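Local coordinates for protein Cas13d (PDB 6IV9) that binds a CRISPR RNA and, as a two-HEPN-domain effector, probably matures that guide and cleaves target RNA, at residues N330-I341 / I357-V365; Y396-L406 / I461-I470. The protein carries 2 engineered substitutions. All blocks are in the same frame, centred on the assembly; numbering follows the deposited sequence.

How the contacts relate
Both contacts belong to the same all-helical region of Cas13d, on one side of the chain's centre, with their own centres about 17 Å apart. Along the chain they come in series: contact 1 joins 330-341 to helix 353-366, and contact 2, which opens some thirty residues later, joins the start of helix 400-418 to the turn between helices 436-464 and 467-475. They touch directly, since Asn340 OD1 lies 2.9 Å from Lys402 NZ, a probable hydrogen bond, and Leu406 packs on Asn340. Together they form one continuous helical surface that holds consecutive guide nucleotides of chain B, U43 and A44 at contact 1, A44 to A46 at contact 2.

Contact 1: residues N330-I341 / I357-V365; sequences NKDFIEGNKVNI and IRLYYDFIV. With nucleotides of chain B.
This contact is part of the guide-RNA-facing surface of an all-helical region, where the turn between helices 312-330 and 338-347 packs on helix 353-366. Phe333 is the centre of it. The edge of the Tyr361 ring points at one face of the Phe333 ring in a T-shaped stack, centroids 5.0 Å apart and planes at 68°, with Tyr361 CD1 over the ring centre. Asn337 ND2 lies over the opposite face, held there by a nearly straight bond to Phe333 O (2.8 Å). Ile364 CG1 lies at the edge of the ring, near its plane. The trans chi1 of Tyr361 (-180°) swings its ring out so that OH donates to Asn330 OD1 (2.7 Å); Lys490 N bonds the same oxygen. Tyrosine suits position 360 for a similar reason: its ring rests against Phe333 and Ile341, and Tyr360 OH accepts from Asn340 ND2 at 2.9 Å. Further along, Ile334 CD1 and Ile341 CG2 make apolar contacts with the two branches of Ile357. Asn337 faces the RNA: OD1 accepts from U43 O2' of chain B (2.7 Å) and from a water that also binds Tyr360 OH and A44 OP1 of chain B. An amide bonded to the ribose 2'-hydroxyl, which every ribonucleotide has, recognises RNA without regard to base, consistent with a guide-binding surface.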
# COMPACT_ATOMS: atom_id res chain seq x y z
N ASN A 330 -21.88 -12.86 -3.83
CA ASN A 330 -22.39 -14.02 -4.60
C ASN A 330 -23.88 -14.29 -4.44
O ASN A 330 -24.48 -14.72 -5.40
CB ASN A 330 -21.57 -15.28 -4.34
CG ASN A 330 -20.20 -15.18 -4.94
OD1 ASN A 330 -19.96 -14.36 -5.79
ND2 ASN A 330 -19.28 -16.01 -4.48
N LYS A 331 -24.43 -14.08 -3.25
CA LYS A 331 -25.85 -14.46 -3.06
C LYS A 331 -26.76 -13.57 -3.90
O LYS A 331 -26.75 -12.38 -3.71
CB LYS A 331 -26.21 -14.34 -1.57
CG LYS A 331 -27.28 -15.30 -1.09
CD LYS A 331 -27.95 -14.84 0.18
CE LYS A 331 -29.38 -15.33 0.30
NZ LYS A 331 -30.22 -14.36 1.05
N ASP A 332 -27.52 -14.17 -4.81
CA ASP A 332 -28.47 -13.40 -5.64
C ASP A 332 -27.74 -12.25 -6.35
O ASP A 332 -28.24 -11.15 -6.35
CB ASP A 332 -29.67 -12.96 -4.81
CG ASP A 332 -30.49 -14.14 -4.31
OD1 ASP A 332 -30.74 -15.05 -5.10
OD2 ASP A 332 -30.83 -14.16 -3.14
N PHE A 333 -26.61 -12.55 -6.98
CA PHE A 333 -25.83 -11.50 -7.67
C PHE A 333 -26.64 -10.87 -8.81
O PHE A 333 -26.58 -9.68 -8.98
CB PHE A 333 -24.55 -12.11 -8.23
CG PHE A 333 -23.72 -11.14 -9.04
CD1 PHE A 333 -23.95 -10.99 -10.39
CD2 PHE A 333 -22.73 -10.39 -8.44
CE1 PHE A 333 -23.19 -10.11 -11.14
CE2 PHE A 333 -21.97 -9.52 -9.19
CZ PHE A 333 -22.21 -9.38 -10.54
N ILE A 334 -27.37 -11.67 -9.57
CA ILE A 334 -28.12 -11.09 -10.72
C ILE A 334 -29.19 -10.12 -10.21
O ILE A 334 -29.27 -9.03 -10.71
CB ILE A 334 -28.70 -12.20 -11.60
CG1 ILE A 334 -27.61 -13.13 -12.11
CG2 ILE A 334 -29.50 -11.60 -12.74
CD1 ILE A 334 -28.11 -14.27 -12.96
N GLU A 335 -29.97 -10.53 -9.22
CA GLU A 335 -31.02 -9.64 -8.67
C GLU A 335 -30.35 -8.41 -8.05
O GLU A 335 -30.86 -7.34 -8.21
CB GLU A 335 -31.85 -10.41 -7.65
CG GLU A 335 -32.94 -9.59 -7.02
CD GLU A 335 -34.11 -9.25 -7.94
OE1 GLU A 335 -34.16 -9.79 -9.04
OE2 GLU A 335 -34.94 -8.45 -7.53
N GLY A 336 -29.22 -8.59 -7.39
CA GLY A 336 -28.49 -7.49 -6.76
C GLY A 336 -27.94 -6.50 -7.78
O GLY A 336 -27.62 -5.40 -7.38
N ASN A 337 -27.76 -6.93 -9.02
CA ASN A 337 -27.17 -6.10 -10.08
C ASN A 337 -28.14 -5.94 -11.25
O ASN A 337 -27.69 -5.64 -12.33
CB ASN A 337 -25.83 -6.68 -10.51
CG ASN A 337 -24.81 -6.57 -9.41
OD1 ASN A 337 -24.15 -5.57 -9.29
ND2 ASN A 337 -24.70 -7.59 -8.59
N LYS A 338 -29.43 -6.09 -10.99
CA LYS A 338 -30.49 -6.11 -12.04
C LYS A 338 -30.56 -4.80 -12.82
O LYS A 338 -30.87 -4.86 -13.97
CB LYS A 338 -31.85 -6.46 -11.43
CG LYS A 338 -32.37 -5.47 -10.41
CD LYS A 338 -33.48 -6.01 -9.56
CE LYS A 338 -34.78 -6.10 -10.31
NZ LYS A 338 -35.88 -6.51 -9.43
N VAL A 339 -30.35 -3.67 -12.18
CA VAL A 339 -30.49 -2.43 -12.98
C VAL A 339 -29.45 -2.38 -14.10
O VAL A 339 -29.83 -2.22 -15.23
CB VAL A 339 -30.33 -1.22 -12.06
CG1 VAL A 339 -30.27 0.05 -12.85
CG2 VAL A 339 -31.38 -1.17 -10.98
N ASN A 340 -28.18 -2.54 -13.77
CA ASN A 340 -27.15 -2.49 -14.83
C ASN A 340 -27.31 -3.67 -15.78
O ASN A 340 -27.16 -3.47 -16.97
CB ASN A 340 -25.74 -2.39 -14.25
CG ASN A 340 -25.49 -1.05 -13.60
OD1 ASN A 340 -26.39 -0.25 -13.48
ND2 ASN A 340 -24.26 -0.81 -13.21
N ILE A 341 -27.59 -4.85 -15.26
CA ILE A 341 -27.69 -6.04 -16.14
C ILE A 341 -28.84 -5.84 -17.15
O ILE A 341 -28.61 -6.09 -18.32
CB ILE A 341 -27.83 -7.33 -15.33
CG1 ILE A 341 -26.50 -7.70 -14.66
CG2 ILE A 341 -28.34 -8.45 -16.21
CD1 ILE A 341 -26.62 -8.70 -13.57
N ILE A 357 -24.32 -11.65 -18.54
CA ILE A 357 -24.36 -11.84 -17.07
C ILE A 357 -23.02 -12.38 -16.60
O ILE A 357 -22.53 -11.90 -15.60
CB ILE A 357 -25.55 -12.74 -16.70
CG1 ILE A 357 -26.87 -12.01 -16.93
CG2 ILE A 357 -25.43 -13.21 -15.27
CD1 ILE A 357 -28.09 -12.91 -16.91
N ARG A 358 -22.45 -13.35 -17.31
CA ARG A 358 -21.15 -13.91 -16.90
C ARG A 358 -20.07 -12.83 -17.01
O ARG A 358 -19.26 -12.73 -16.11
CB ARG A 358 -20.86 -15.18 -17.70
CG ARG A 358 -21.83 -16.30 -17.35
CD ARG A 358 -21.42 -17.65 -17.90
NE ARG A 358 -21.36 -17.61 -19.34
CZ ARG A 358 -22.26 -18.17 -20.14
NH1 ARG A 358 -23.26 -18.86 -19.63
NH2 ARG A 358 -22.14 -18.05 -21.44
N LEU A 359 -20.09 -12.04 -18.08
CA LEU A 359 -19.09 -10.97 -18.25
C LEU A 359 -19.25 -9.93 -17.14
O LEU A 359 -18.26 -9.42 -16.69
CB LEU A 359 -19.25 -10.33 -19.63
CG LEU A 359 -18.65 -11.13 -20.78
CD1 LEU A 359 -19.20 -10.67 -22.11
CD2 LEU A 359 -17.14 -11.05 -20.78
N TYR A 360 -20.47 -9.61 -16.77
CA TYR A 360 -20.73 -8.61 -15.71
C TYR A 360 -20.20 -9.11 -14.36
O TYR A 360 -19.63 -8.33 -13.63
CB TYR A 360 -22.18 -8.14 -15.69
CG TYR A 360 -22.34 -6.86 -14.93
CD1 TYR A 360 -22.02 -5.65 -15.50
CD2 TYR A 360 -22.78 -6.85 -13.62
CE1 TYR A 360 -22.14 -4.46 -14.81
CE2 TYR A 360 -22.92 -5.67 -12.92
CZ TYR A 360 -22.60 -4.48 -13.52
OH TYR A 360 -22.74 -3.31 -12.84
N TYR A 361 -20.38 -10.39 -14.08
CA TYR A 361 -19.83 -10.94 -12.82
C TYR A 361 -18.31 -10.77 -12.87
O TYR A 361 -17.73 -10.43 -11.87
CB TYR A 361 -20.20 -12.41 -12.61
CG TYR A 361 -19.66 -12.98 -11.33
CD1 TYR A 361 -20.35 -12.86 -10.15
CD2 TYR A 361 -18.44 -13.61 -11.29
CE1 TYR A 361 -19.87 -13.35 -8.96
CE2 TYR A 361 -17.93 -14.11 -10.10
CZ TYR A 361 -18.64 -13.98 -8.93
OH TYR A 361 -18.17 -14.47 -7.76
N ASP A 362 -17.72 -11.03 -14.02
CA ASP A 362 -16.25 -10.88 -14.17
C ASP A 362 -15.88 -9.42 -13.93
O ASP A 362 -15.01 -9.17 -13.14
CB ASP A 362 -15.81 -11.29 -15.58
CG ASP A 362 -14.34 -11.12 -15.88
OD1 ASP A 362 -13.74 -10.18 -15.37
OD2 ASP A 362 -13.83 -11.91 -16.64
N PHE A 363 -16.62 -8.51 -14.53
CA PHE A 363 -16.32 -7.07 -14.44
C PHE A 363 -16.35 -6.62 -12.97
O PHE A 363 -15.56 -5.79 -12.63
CB PHE A 363 -17.34 -6.32 -15.28
CG PHE A 363 -17.25 -4.82 -15.24
CD1 PHE A 363 -16.35 -4.14 -16.04
CD2 PHE A 363 -18.10 -4.09 -14.44
CE1 PHE A 363 -16.28 -2.77 -16.01
CE2 PHE A 363 -18.03 -2.71 -14.41
CZ PHE A 363 -17.12 -2.06 -15.19
N ILE A 364 -17.31 -7.09 -12.19
CA ILE A 364 -17.40 -6.70 -10.76
C ILE A 364 -16.37 -7.40 -9.86
O ILE A 364 -15.67 -6.71 -9.15
CB ILE A 364 -18.82 -6.92 -10.23
CG1 ILE A 364 -19.83 -6.06 -10.98
CG2 ILE A 364 -18.90 -6.70 -8.74
CD1 ILE A 364 -19.68 -4.59 -10.73
N VAL A 365 -16.30 -8.72 -9.92
CA VAL A 365 -15.49 -9.52 -8.96
C VAL A 365 -14.08 -9.82 -9.45
O VAL A 365 -13.18 -9.78 -8.64
CB VAL A 365 -16.25 -10.81 -8.61
CG1 VAL A 365 -15.48 -11.67 -7.65
CG2 VAL A 365 -17.63 -10.52 -8.07
P U B 43 -16.94 -2.03 -6.74
OP1 U B 43 -15.66 -2.79 -6.97
OP2 U B 43 -17.35 -1.01 -7.71
O5' U B 43 -18.03 -3.18 -6.63
C5' U B 43 -19.39 -2.88 -6.28
C4' U B 43 -20.28 -4.04 -6.66
O4' U B 43 -19.91 -5.12 -5.78
C3' U B 43 -21.78 -3.83 -6.40
O3' U B 43 -22.31 -3.26 -7.59
C2' U B 43 -22.26 -5.27 -6.12
O2' U B 43 -22.26 -5.92 -7.37
C1' U B 43 -21.07 -5.83 -5.33
N1 U B 43 -21.19 -5.68 -3.88
C2 U B 43 -22.14 -6.42 -3.22
O2 U B 43 -22.85 -7.23 -3.79
N3 U B 43 -22.24 -6.19 -1.88
C4 U B 43 -21.49 -5.31 -1.14
O4 U B 43 -21.69 -5.23 0.07
C5 U B 43 -20.53 -4.58 -1.88
C6 U B 43 -20.41 -4.77 -3.19
P A B 44 -22.99 -1.80 -7.63
OP1 A B 44 -23.15 -1.46 -9.05
OP2 A B 44 -22.13 -0.88 -6.81
O5' A B 44 -24.31 -2.02 -6.75
C5' A B 44 -25.47 -2.65 -7.38
C4' A B 44 -26.74 -2.37 -6.60
O4' A B 44 -26.68 -2.99 -5.29
C3' A B 44 -26.96 -0.88 -6.35
O3' A B 44 -28.35 -0.55 -6.37
C2' A B 44 -26.35 -0.70 -4.97
O2' A B 44 -26.90 0.37 -4.24
C1' A B 44 -26.78 -1.98 -4.29
N9 A B 44 -25.90 -2.36 -3.20
C8 A B 44 -24.53 -2.36 -3.13
N7 A B 44 -24.06 -2.82 -2.00
C5 A B 44 -25.20 -3.16 -1.28
C6 A B 44 -25.37 -3.72 -0.02
N6 A B 44 -24.36 -4.03 0.79
N1 A B 44 -26.64 -3.94 0.41
C2 A B 44 -27.65 -3.63 -0.42
N3 A B 44 -27.61 -3.11 -1.64
C4 A B 44 -26.34 -2.89 -2.01
O HOH W 1 -24.14 -3.27 -10.70

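Contact 2: residues Y396-L406 / I461-I470. With nucleotides of chain B.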
# COMPACT_ATOMS: atom_id res chain seq x y z
N TYR A 396 -25.60 14.68 -13.06
CA TYR A 396 -25.26 13.23 -13.03
C TYR A 396 -24.44 12.85 -11.80
O TYR A 396 -24.05 11.71 -11.71
CB TYR A 396 -24.51 12.88 -14.30
CG TYR A 396 -25.33 13.07 -15.54
CD1 TYR A 396 -26.39 12.24 -15.83
CD2 TYR A 396 -25.05 14.09 -16.42
CE1 TYR A 396 -27.15 12.41 -16.96
CE2 TYR A 396 -25.80 14.28 -17.56
CZ TYR A 396 -26.86 13.43 -17.83
OH TYR A 396 -27.59 13.61 -18.96
N ASP A 397 -24.24 13.76 -10.86
CA ASP A 397 -23.37 13.44 -9.71
C ASP A 397 -23.93 12.27 -8.90
O ASP A 397 -23.16 11.41 -8.55
CB ASP A 397 -23.17 14.65 -8.80
CG ASP A 397 -22.14 15.65 -9.29
OD1 ASP A 397 -21.71 15.53 -10.44
OD2 ASP A 397 -21.79 16.53 -8.52
N SER A 398 -25.23 12.25 -8.64
CA SER A 398 -25.82 11.16 -7.82
C SER A 398 -25.71 9.79 -8.51
O SER A 398 -25.72 8.82 -7.81
CB SER A 398 -27.22 11.46 -7.39
OG SER A 398 -28.06 11.67 -8.50
N VAL A 399 -25.66 9.75 -9.83
CA VAL A 399 -25.63 8.45 -10.56
C VAL A 399 -24.30 8.22 -11.27
O VAL A 399 -24.22 7.27 -12.02
CB VAL A 399 -26.77 8.41 -11.59
CG1 VAL A 399 -28.12 8.61 -10.95
CG2 VAL A 399 -26.54 9.44 -12.67
N ARG A 400 -23.29 9.03 -10.99
CA ARG A 400 -22.03 8.93 -11.78
C ARG A 400 -21.36 7.57 -11.68
O ARG A 400 -20.89 7.10 -12.68
CB ARG A 400 -21.08 10.07 -11.42
CG ARG A 400 -20.05 10.36 -12.50
CD ARG A 400 -19.18 11.51 -12.09
NE ARG A 400 -19.94 12.73 -11.99
CZ ARG A 400 -20.55 13.29 -13.00
NH1 ARG A 400 -20.41 12.80 -14.21
NH2 ARG A 400 -21.29 14.36 -12.80
N SER A 401 -21.32 6.96 -10.50
CA SER A 401 -20.64 5.65 -10.38
C SER A 401 -21.36 4.62 -11.25
O SER A 401 -20.69 3.87 -11.93
CB SER A 401 -20.61 5.21 -8.96
OG SER A 401 -19.75 6.04 -8.23
N LYS A 402 -22.68 4.60 -11.21
CA LYS A 402 -23.43 3.63 -12.03
C LYS A 402 -23.19 3.92 -13.51
O LYS A 402 -22.93 3.01 -14.24
CB LYS A 402 -24.92 3.63 -11.67
CG LYS A 402 -25.79 2.75 -12.54
CD LYS A 402 -27.22 2.68 -12.12
CE LYS A 402 -27.42 2.04 -10.76
NZ LYS A 402 -27.01 0.62 -10.74
N MET A 403 -23.20 5.20 -13.88
CA MET A 403 -23.03 5.59 -15.29
C MET A 403 -21.66 5.15 -15.79
O MET A 403 -21.58 4.63 -16.88
CB MET A 403 -23.17 7.10 -15.45
CG MET A 403 -23.19 7.57 -16.87
SD MET A 403 -23.73 9.29 -17.03
CE MET A 403 -22.51 10.11 -16.02
N TYR A 404 -20.62 5.36 -14.98
CA TYR A 404 -19.24 4.97 -15.35
C TYR A 404 -19.10 3.45 -15.47
O TYR A 404 -18.36 3.04 -16.33
CB TYR A 404 -18.21 5.62 -14.44
CG TYR A 404 -18.10 7.10 -14.65
CD1 TYR A 404 -18.81 7.73 -15.65
CD2 TYR A 404 -17.30 7.89 -13.84
CE1 TYR A 404 -18.74 9.09 -15.85
CE2 TYR A 404 -17.20 9.25 -14.03
CZ TYR A 404 -17.93 9.85 -15.04
OH TYR A 404 -17.86 11.19 -15.23
N LYS A 405 -19.77 2.69 -14.61
CA LYS A 405 -19.68 1.21 -14.69
C LYS A 405 -20.25 0.76 -16.04
O LYS A 405 -19.64 -0.04 -16.70
CB LYS A 405 -20.47 0.57 -13.56
CG LYS A 405 -19.75 0.42 -12.23
CD LYS A 405 -20.48 -0.40 -11.22
CE LYS A 405 -19.63 -0.82 -10.05
NZ LYS A 405 -19.25 0.33 -9.20
N LEU A 406 -21.39 1.32 -16.42
CA LEU A 406 -22.01 0.93 -17.70
C LEU A 406 -21.09 1.30 -18.86
O LEU A 406 -20.90 0.48 -19.71
CB LEU A 406 -23.36 1.64 -17.81
CG LEU A 406 -24.40 1.14 -16.82
CD1 LEU A 406 -25.56 2.10 -16.69
CD2 LEU A 406 -24.88 -0.24 -17.21
N ILE A 461 -27.12 5.42 -22.31
CA ILE A 461 -26.88 5.18 -20.87
C ILE A 461 -27.25 6.43 -20.09
O ILE A 461 -27.96 6.31 -19.13
CB ILE A 461 -25.40 4.85 -20.62
CG1 ILE A 461 -25.02 3.44 -21.06
CG2 ILE A 461 -25.05 5.10 -19.17
CD1 ILE A 461 -23.55 3.23 -21.18
N ALA A 462 -26.81 7.59 -20.57
CA ALA A 462 -27.06 8.89 -19.89
C ALA A 462 -28.57 9.15 -19.79
O ALA A 462 -28.99 9.67 -18.78
CB ALA A 462 -26.36 9.99 -20.61
N ASP A 463 -29.33 8.75 -20.80
CA ASP A 463 -30.81 8.89 -20.85
C ASP A 463 -31.46 8.04 -19.76
O ASP A 463 -32.56 8.35 -19.36
CB ASP A 463 -31.36 8.51 -22.22
CG ASP A 463 -31.11 9.53 -23.31
OD1 ASP A 463 -30.66 10.63 -22.98
OD2 ASP A 463 -31.37 9.21 -24.46
N HIS A 464 -30.82 6.95 -19.36
CA HIS A 464 -31.44 6.08 -18.34
C HIS A 464 -30.89 6.38 -16.95
O HIS A 464 -31.36 5.78 -16.01
CB HIS A 464 -31.17 4.61 -18.65
CG HIS A 464 -31.97 4.06 -19.77
ND1 HIS A 464 -31.66 4.29 -21.07
CD2 HIS A 464 -33.06 3.28 -19.79
CE1 HIS A 464 -32.52 3.68 -21.84
NE2 HIS A 464 -33.37 3.05 -21.08
N MET A 465 -29.92 7.28 -16.87
CA MET A 465 -29.27 7.57 -15.58
C MET A 465 -30.06 8.63 -14.79
O MET A 465 -29.61 9.74 -14.68
CB MET A 465 -27.80 7.95 -15.76
CG MET A 465 -26.96 6.76 -16.19
SD MET A 465 -26.90 5.44 -14.97
CE MET A 465 -28.06 4.26 -15.62
N ASN A 466 -31.21 8.22 -14.28
CA ASN A 466 -32.06 9.10 -13.44
C ASN A 466 -32.81 8.23 -12.44
O ASN A 466 -32.97 7.06 -12.70
CB ASN A 466 -32.99 10.00 -14.26
CG ASN A 466 -34.01 9.22 -15.05
OD1 ASN A 466 -34.92 8.66 -14.48
ND2 ASN A 466 -33.85 9.18 -16.35
N GLY A 467 -33.27 8.83 -11.36
CA GLY A 467 -33.96 8.12 -10.28
C GLY A 467 -35.22 7.41 -10.74
O GLY A 467 -35.47 6.32 -10.26
N ASP A 468 -36.00 8.01 -11.63
CA ASP A 468 -37.25 7.34 -12.05
C ASP A 468 -36.95 6.03 -12.78
O ASP A 468 -37.55 5.02 -12.44
CB ASP A 468 -38.15 8.29 -12.83
CG ASP A 468 -38.76 9.37 -11.95
OD1 ASP A 468 -39.16 9.04 -10.84
OD2 ASP A 468 -38.81 10.52 -12.39
N VAL A 469 -36.06 6.05 -13.76
CA VAL A 469 -35.72 4.79 -14.48
C VAL A 469 -35.06 3.80 -13.52
O VAL A 469 -35.35 2.61 -13.59
CB VAL A 469 -34.78 5.09 -15.65
CG1 VAL A 469 -34.34 3.82 -16.34
CG2 VAL A 469 -35.40 6.06 -16.62
N ILE A 470 -34.14 4.28 -12.69
CA ILE A 470 -33.42 3.35 -11.79
C ILE A 470 -34.41 2.70 -10.81
O ILE A 470 -34.29 1.53 -10.59
CB ILE A 470 -32.23 4.04 -11.11
CG1 ILE A 470 -31.18 4.46 -12.14
CG2 ILE A 470 -31.64 3.16 -10.04
CD1 ILE A 470 -30.17 5.44 -11.63
P C B 45 -28.99 0.12 -7.63
OP1 C B 45 -30.46 0.27 -7.35
OP2 C B 45 -28.63 -0.59 -8.89
O5' C B 45 -28.29 1.54 -7.74
C5' C B 45 -28.51 2.51 -6.72
C4' C B 45 -27.96 3.82 -7.20
O4' C B 45 -28.88 4.41 -8.16
C3' C B 45 -27.81 4.92 -6.16
O3' C B 45 -26.61 4.79 -5.44
C2' C B 45 -27.68 6.14 -7.05
O2' C B 45 -26.47 6.32 -7.73
C1' C B 45 -28.70 5.82 -8.14
N1 C B 45 -29.96 6.56 -7.89
C2 C B 45 -31.09 5.92 -7.38
O2 C B 45 -31.07 4.69 -7.22
N3 C B 45 -32.20 6.65 -7.12
C4 C B 45 -32.18 7.97 -7.31
N4 C B 45 -33.29 8.66 -7.04
C5 C B 45 -31.03 8.65 -7.78
C6 C B 45 -29.95 7.92 -8.06
P A B 46 -26.53 5.04 -3.90
OP1 A B 46 -25.11 4.85 -3.52
OP2 A B 46 -27.60 4.37 -3.21
O5' A B 46 -26.94 6.58 -3.76
C5' A B 46 -26.05 7.58 -4.18
C4' A B 46 -26.76 8.89 -4.16
O4' A B 46 -27.92 8.84 -5.05
C3' A B 46 -27.36 9.28 -2.82
O3' A B 46 -26.36 9.78 -1.93
C2' A B 46 -28.41 10.30 -3.24
O2' A B 46 -27.81 11.50 -3.60
C1' A B 46 -28.94 9.67 -4.53
N9 A B 46 -30.12 8.86 -4.27
C8 A B 46 -30.25 7.50 -4.09
N7 A B 46 -31.48 7.13 -3.83
C5 A B 46 -32.19 8.32 -3.79
C6 A B 46 -33.53 8.60 -3.51
N6 A B 46 -34.44 7.66 -3.27
N1 A B 46 -33.92 9.90 -3.53
C2 A B 46 -33.00 10.84 -3.79
N3 A B 46 -31.70 10.69 -4.04
C4 A B 46 -31.36 9.39 -4.02
P A B 44 -22.99 -1.80 -7.63
OP1 A B 44 -23.15 -1.46 -9.05
OP2 A B 44 -22.13 -0.88 -6.81
O5' A B 44 -24.31 -2.02 -6.75
C5' A B 44 -25.47 -2.65 -7.38
C4' A B 44 -26.74 -2.37 -6.60
O4' A B 44 -26.68 -2.99 -5.29
C3' A B 44 -26.96 -0.88 -6.35
O3' A B 44 -28.35 -0.55 -6.37
C2' A B 44 -26.35 -0.70 -4.97
O2' A B 44 -26.90 0.37 -4.24
C1' A B 44 -26.78 -1.98 -4.29
N9 A B 44 -25.90 -2.36 -3.20
C8 A B 44 -24.53 -2.36 -3.13
N7 A B 44 -24.06 -2.82 -2.00
C5 A B 44 -25.20 -3.16 -1.28
C6 A B 44 -25.37 -3.72 -0.02
N6 A B 44 -24.36 -4.03 0.79
N1 A B 44 -26.64 -3.94 0.41
C2 A B 44 -27.65 -3.63 -0.42
N3 A B 44 -27.61 -3.11 -1.64
C4 A B 44 -26.34 -2.89 -2.01
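Met465 lies across the first turns of helix 400-418, plugging a helix-packing interface beside the crRNA. It is the centre of an inverse gamma turn that links helix 436-464 to helix 467-475, and from this turn its side chain points toward the other segment. Bent at chi2 (-64°) and again at chi3, the chain folds along the helix surface: CB meets Val399 CG2, CG packs on Met403 CB, and SD lies 3.8 Å from Lys402 CG, where the two side chains cross at about a right angle. Its methyl then runs tip to tip into Leu406, CE to CD1 at 3.5 Å, tighter than usual for two carbons. A flexible, unbranched thioether can follow such an uneven surface. Ile461, four residues earlier in the last turns of helix 436-464, extends the apolar seam, its CG2 meeting Met403 CG and its CD1 meeting Leu406 CB at oblique angles. Val399, at the N-cap position, divides its branches: CG2 faces Met465, while CG1 touches both Ile470 CD1 and the base of C45 of chain B. Ile470 turns CG2 toward O2 of that base, so the two branched residues give the cytosine an apolar bed. Nearby, C45 O2' of chain B donates to Ser398 O (2.6 Å). Lys402 spends its aliphatic part on Met465, then bends at chi3 and chi4 so that NZ donates a 2.7 Å hydrogen bond to OP2 of C45 of chain B.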